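Local coordinates for protein tRNA (adenine(58)-N(1))-methyltransferase TrmI (Thermus thermophilus, PDB 2PWY) that catalyses the S-adenosyl-L-methionine-dependent methylation of N1 of adenosine 58 in tRNA and works as a homotetramer, at residues Pro177-Leu188 against Glu206-Phe216. Numbering follows the deposited sequence.
Sequences PWKVLEKAALAL and ELVRAAEAHPF
Leu181 pushes its side chain into the angle between helix 201-211 and the chain that follows it. With CG anti to the carbonyl carbon (chi1 -74°) and CD1 anti to CA, CD1 reaches Leu207, Ala210 and Ala211, 3.9 Å from Leu207 CD1, while CD2 turns to the Phe216 ring. Leu181 CB sits over the centre of the His214 imidazole, a CH-pi contact of 3.7 Å to the ring centroid. Deeper in, Phe216 presents its ring edge to helix 181-187, with Leu188 CD2 and Leu181 O in the ring plane; separately, Ala185 CB packs 3.7 Å from Phe216 CE2. Both helices pack on one side of the central sheet of this class I, Rossmann-like methyltransferase domain, the segments 181-187 and 206-211 crossing at -60°; strand 192-198, which links the helices, and strand 248-254 underlie Leu207, and Val180 touches the bound S-adenosyl-L-homocysteine. Toward solvent the packing gives way to flatter, more polar contacts. Glu206, extended beyond CG, lies across one face of the Trp178 indole, its carboxylate stacked 6° from the ring plane and its CG 3.7 Å from the centroid of the six-membered ring. Pro177 CD lies over the rim of the opposite face, and Trp178 CE3 is 4.1 Å from Leu207 CB; packing stays close where Trp178 CB meets Ala210 CB at 3.4 Å. An alanine in place of Trp178 would probably strip Glu206 and Leu207 of the indole surface they pack on. No direct hydrogen bond joins the segments; one water donates to Trp178 O and meets His214 NE2 at 2.8 Å, in the plane of the imidazole.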
loop_
_atom_site.group_PDB
_atom_site.type_symbol
_atom_site.label_atom_id
_atom_site.label_comp_id
_atom_site.label_asym_id
_atom_site.label_seq_id
_atom_site.Cartn_x
_atom_site.Cartn_y
_atom_site.Cartn_z
ATOM N N PRO A 177 12.645 1.604 -23.708
ATOM C CA PRO A 177 13.090 2.991 -23.613
ATOM C C PRO A 177 14.606 3.161 -23.740
ATOM O O PRO A 177 15.052 4.226 -24.127
ATOM C CB PRO A 177 12.631 3.423 -22.212
ATOM C CG PRO A 177 12.479 2.167 -21.455
ATOM C CD PRO A 177 12.009 1.155 -22.451
ATOM N N TRP A 178 15.385 2.124 -23.422
ATOM C CA TRP A 178 16.841 2.188 -23.616
ATOM C C TRP A 178 17.216 2.543 -25.065
ATOM O O TRP A 178 18.213 3.213 -25.297
ATOM C CB TRP A 178 17.534 0.884 -23.184
ATOM C CG TRP A 178 16.735 -0.345 -23.459
ATOM C CD1 TRP A 178 16.803 -1.153 -24.572
ATOM C CD2 TRP A 178 15.739 -0.918 -22.604
ATOM N NE1 TRP A 178 15.903 -2.183 -24.457
ATOM C CE2 TRP A 178 15.249 -2.076 -23.255
ATOM C CE3 TRP A 178 15.228 -0.578 -21.340
ATOM C CZ2 TRP A 178 14.247 -2.885 -22.694
ATOM C CZ3 TRP A 178 14.228 -1.396 -20.774
ATOM C CH2 TRP A 178 13.758 -2.533 -21.454
ATOM N N LYS A 179 16.407 2.100 -26.028
ATOM C CA LYS A 179 16.678 2.374 -27.444
ATOM C C LYS A 179 16.593 3.845 -27.852
ATOM O O LYS A 179 17.129 4.228 -28.893
ATOM C CB LYS A 179 15.760 1.544 -28.338
ATOM C CG LYS A 179 16.020 0.051 -28.276
ATOM C CD LYS A 179 15.238 -0.663 -29.375
ATOM C CE LYS A 179 15.290 -2.171 -29.235
ATOM N NZ LYS A 179 16.629 -2.685 -28.873
ATOM N N VAL A 180 15.915 4.665 -27.044
ATOM C CA VAL A 180 15.696 6.084 -27.370
ATOM C C VAL A 180 16.475 7.041 -26.455
ATOM O O VAL A 180 16.299 8.267 -26.523
ATOM C CB VAL A 180 14.166 6.462 -27.411
ATOM C CG1 VAL A 180 13.414 5.564 -28.368
ATOM C CG2 VAL A 180 13.520 6.421 -26.013
ATOM N N LEU A 181 17.332 6.486 -25.602
ATOM C CA LEU A 181 18.072 7.293 -24.622
ATOM C C LEU A 181 19.086 8.238 -25.275
ATOM O O LEU A 181 19.314 9.343 -24.796
ATOM C CB LEU A 181 18.779 6.408 -23.599
ATOM C CG LEU A 181 17.899 5.736 -22.537
ATOM C CD1 LEU A 181 18.772 4.895 -21.618
ATOM C CD2 LEU A 181 17.066 6.756 -21.729
ATOM N N GLU A 182 19.714 7.792 -26.353
ATOM C CA GLU A 182 20.639 8.653 -27.089
ATOM C C GLU A 182 19.909 9.908 -27.619
ATOM O O GLU A 182 20.355 11.046 -27.416
ATOM C CB GLU A 182 21.282 7.866 -28.228
ATOM C CG GLU A 182 22.333 8.680 -29.008
ATOM C CD GLU A 182 22.965 7.884 -30.136
ATOM O OE1 GLU A 182 23.223 6.671 -29.962
ATOM O OE2 GLU A 182 23.212 8.476 -31.205
ATOM N N LYS A 183 18.782 9.690 -28.282
ATOM C CA LYS A 183 17.979 10.796 -28.802
ATOM C C LYS A 183 17.426 11.676 -27.672
ATOM O O LYS A 183 17.468 12.914 -27.760
ATOM C CB LYS A 183 16.843 10.258 -29.679
ATOM C CG LYS A 183 16.142 11.303 -30.525
ATOM C CD LYS A 183 17.046 11.898 -31.607
ATOM C CE LYS A 183 17.471 10.857 -32.627
ATOM N NZ LYS A 183 18.115 11.445 -33.824
ATOM N N ALA A 184 16.910 11.041 -26.612
ATOM C CA ALA A 184 16.403 11.789 -25.446
ATOM C C ALA A 184 17.478 12.631 -24.762
ATOM O O ALA A 184 17.216 13.769 -24.389
ATOM C CB ALA A 184 15.747 10.835 -24.431
ATOM N N ALA A 185 18.687 12.082 -24.606
ATOM C CA ALA A 185 19.789 12.850 -24.010
ATOM C C ALA A 185 20.140 14.068 -24.867
ATOM O O ALA A 185 20.433 15.136 -24.348
ATOM C CB ALA A 185 21.000 11.975 -23.798
ATOM N N LEU A 186 20.097 13.904 -26.182
ATOM C CA LEU A 186 20.349 15.026 -27.086
ATOM C C LEU A 186 19.281 16.112 -26.926
ATOM O O LEU A 186 19.609 17.290 -26.783
ATOM C CB LEU A 186 20.398 14.540 -28.535
ATOM C CG LEU A 186 20.668 15.609 -29.596
ATOM C CD1 LEU A 186 22.105 16.063 -29.534
ATOM C CD2 LEU A 186 20.359 15.026 -30.955
ATOM N N ALA A 187 18.013 15.695 -26.921
ATOM C CA ALA A 187 16.869 16.602 -26.885
ATOM C C ALA A 187 16.725 17.388 -25.580
ATOM O O ALA A 187 16.382 18.559 -25.592
ATOM C CB ALA A 187 15.565 15.817 -27.180
ATOM N N LEU A 188 16.991 16.723 -24.462
ATOM C CA LEU A 188 16.636 17.244 -23.151
ATOM C C LEU A 188 17.614 18.290 -22.599
ATOM O O LEU A 188 18.828 18.061 -22.553
ATOM C CB LEU A 188 16.499 16.063 -22.177
ATOM C CG LEU A 188 16.028 16.357 -20.748
ATOM C CD1 LEU A 188 14.660 17.073 -20.752
ATOM C CD2 LEU A 188 15.958 15.047 -19.976
ATOM N N GLU A 206 16.615 -2.914 -16.308
ATOM C CA GLU A 206 17.269 -2.801 -17.606
ATOM C C GLU A 206 17.485 -1.328 -17.989
ATOM O O GLU A 206 18.574 -0.960 -18.443
ATOM C CB GLU A 206 16.492 -3.555 -18.702
ATOM C CG GLU A 206 17.238 -3.587 -20.036
ATOM C CD GLU A 206 16.759 -4.682 -20.992
ATOM O OE1 GLU A 206 15.863 -5.486 -20.633
ATOM O OE2 GLU A 206 17.309 -4.735 -22.113
ATOM N N LEU A 207 16.458 -0.497 -17.792
ATOM C CA LEU A 207 16.558 0.937 -18.082
ATOM C C LEU A 207 17.617 1.624 -17.202
ATOM O O LEU A 207 18.421 2.432 -17.687
ATOM C CB LEU A 207 15.191 1.634 -17.939
ATOM C CG LEU A 207 15.205 3.169 -18.072
ATOM C CD1 LEU A 207 15.762 3.597 -19.451
ATOM C CD2 LEU A 207 13.794 3.719 -17.868
ATOM N N VAL A 208 17.621 1.281 -15.916
ATOM C CA VAL A 208 18.595 1.835 -14.972
ATOM C C VAL A 208 20.018 1.524 -15.434
ATOM O O VAL A 208 20.865 2.415 -15.462
ATOM C CB VAL A 208 18.321 1.342 -13.519
ATOM C CG1 VAL A 208 19.539 1.576 -12.595
ATOM C CG2 VAL A 208 17.080 2.050 -12.972
ATOM N N ARG A 209 20.259 0.277 -15.834
ATOM C CA ARG A 209 21.586 -0.117 -16.337
ATOM C C ARG A 209 21.923 0.592 -17.650
ATOM O O ARG A 209 23.027 1.124 -17.802
ATOM C CB ARG A 209 21.683 -1.640 -16.486
ATOM N N ALA A 210 20.963 0.649 -18.574
ATOM C CA ALA A 210 21.163 1.309 -19.872
ATOM C C ALA A 210 21.480 2.803 -19.737
ATOM O O ALA A 210 22.296 3.336 -20.485
ATOM C CB ALA A 210 19.952 1.104 -20.763
ATOM N N ALA A 211 20.848 3.461 -18.765
ATOM C CA ALA A 211 21.042 4.898 -18.545
ATOM C C ALA A 211 22.451 5.215 -18.044
ATOM O O ALA A 211 22.898 6.360 -18.134
ATOM C CB ALA A 211 19.999 5.423 -17.588
ATOM N N GLU A 212 23.150 4.202 -17.532
ATOM C CA GLU A 212 24.548 4.368 -17.123
ATOM C C GLU A 212 25.513 4.528 -18.305
ATOM O O GLU A 212 26.700 4.798 -18.102
ATOM C CB GLU A 212 24.974 3.230 -16.191
ATOM C CG GLU A 212 24.301 3.326 -14.823
ATOM C CD GLU A 212 24.425 2.068 -13.996
ATOM O OE1 GLU A 212 25.268 1.206 -14.331
ATOM O OE2 GLU A 212 23.684 1.962 -12.997
ATOM N N ALA A 213 25.002 4.369 -19.529
ATOM C CA ALA A 213 25.782 4.605 -20.744
ATOM C C ALA A 213 25.462 5.966 -21.385
ATOM O O ALA A 213 25.901 6.269 -22.506
ATOM C CB ALA A 213 25.562 3.463 -21.738
ATOM N N HIS A 214 24.702 6.792 -20.665
ATOM C CA HIS A 214 24.248 8.082 -21.185
ATOM C C HIS A 214 24.384 9.177 -20.129
ATOM O O HIS A 214 24.529 8.863 -18.945
ATOM C CB HIS A 214 22.794 7.956 -21.656
ATOM C CG HIS A 214 22.608 6.936 -22.732
ATOM N ND1 HIS A 214 22.831 7.210 -24.063
ATOM C CD2 HIS A 214 22.253 5.630 -22.670
ATOM C CE1 HIS A 214 22.616 6.122 -24.779
ATOM N NE2 HIS A 214 22.254 5.150 -23.959
ATOM N N PRO A 215 24.358 10.468 -20.542
ATOM C CA PRO A 215 24.443 11.540 -19.551
ATOM C C PRO A 215 23.146 11.776 -18.754
ATOM O O PRO A 215 22.555 12.855 -18.823
ATOM C CB PRO A 215 24.838 12.770 -20.395
ATOM C CG PRO A 215 24.252 12.490 -21.729
ATOM C CD PRO A 215 24.347 11.000 -21.920
ATOM N N PHE A 216 22.757 10.763 -17.975
ATOM C CA PHE A 216 21.574 10.798 -17.118
ATOM C C PHE A 216 21.952 10.306 -15.733
ATOM O O PHE A 216 22.775 9.395 -15.602
ATOM C CB PHE A 216 20.494 9.854 -17.658
ATOM C CG PHE A 216 19.704 10.400 -18.810
ATOM C CD1 PHE A 216 18.854 11.495 -18.634
ATOM C CD2 PHE A 216 19.762 9.785 -20.060
ATOM C CE1 PHE A 216 18.103 11.990 -19.710
ATOM C CE2 PHE A 216 19.016 10.276 -21.132
ATOM C CZ PHE A 216 18.187 11.379 -20.953
HETATM O O HOH W 1 21.032 2.688 -24.074
#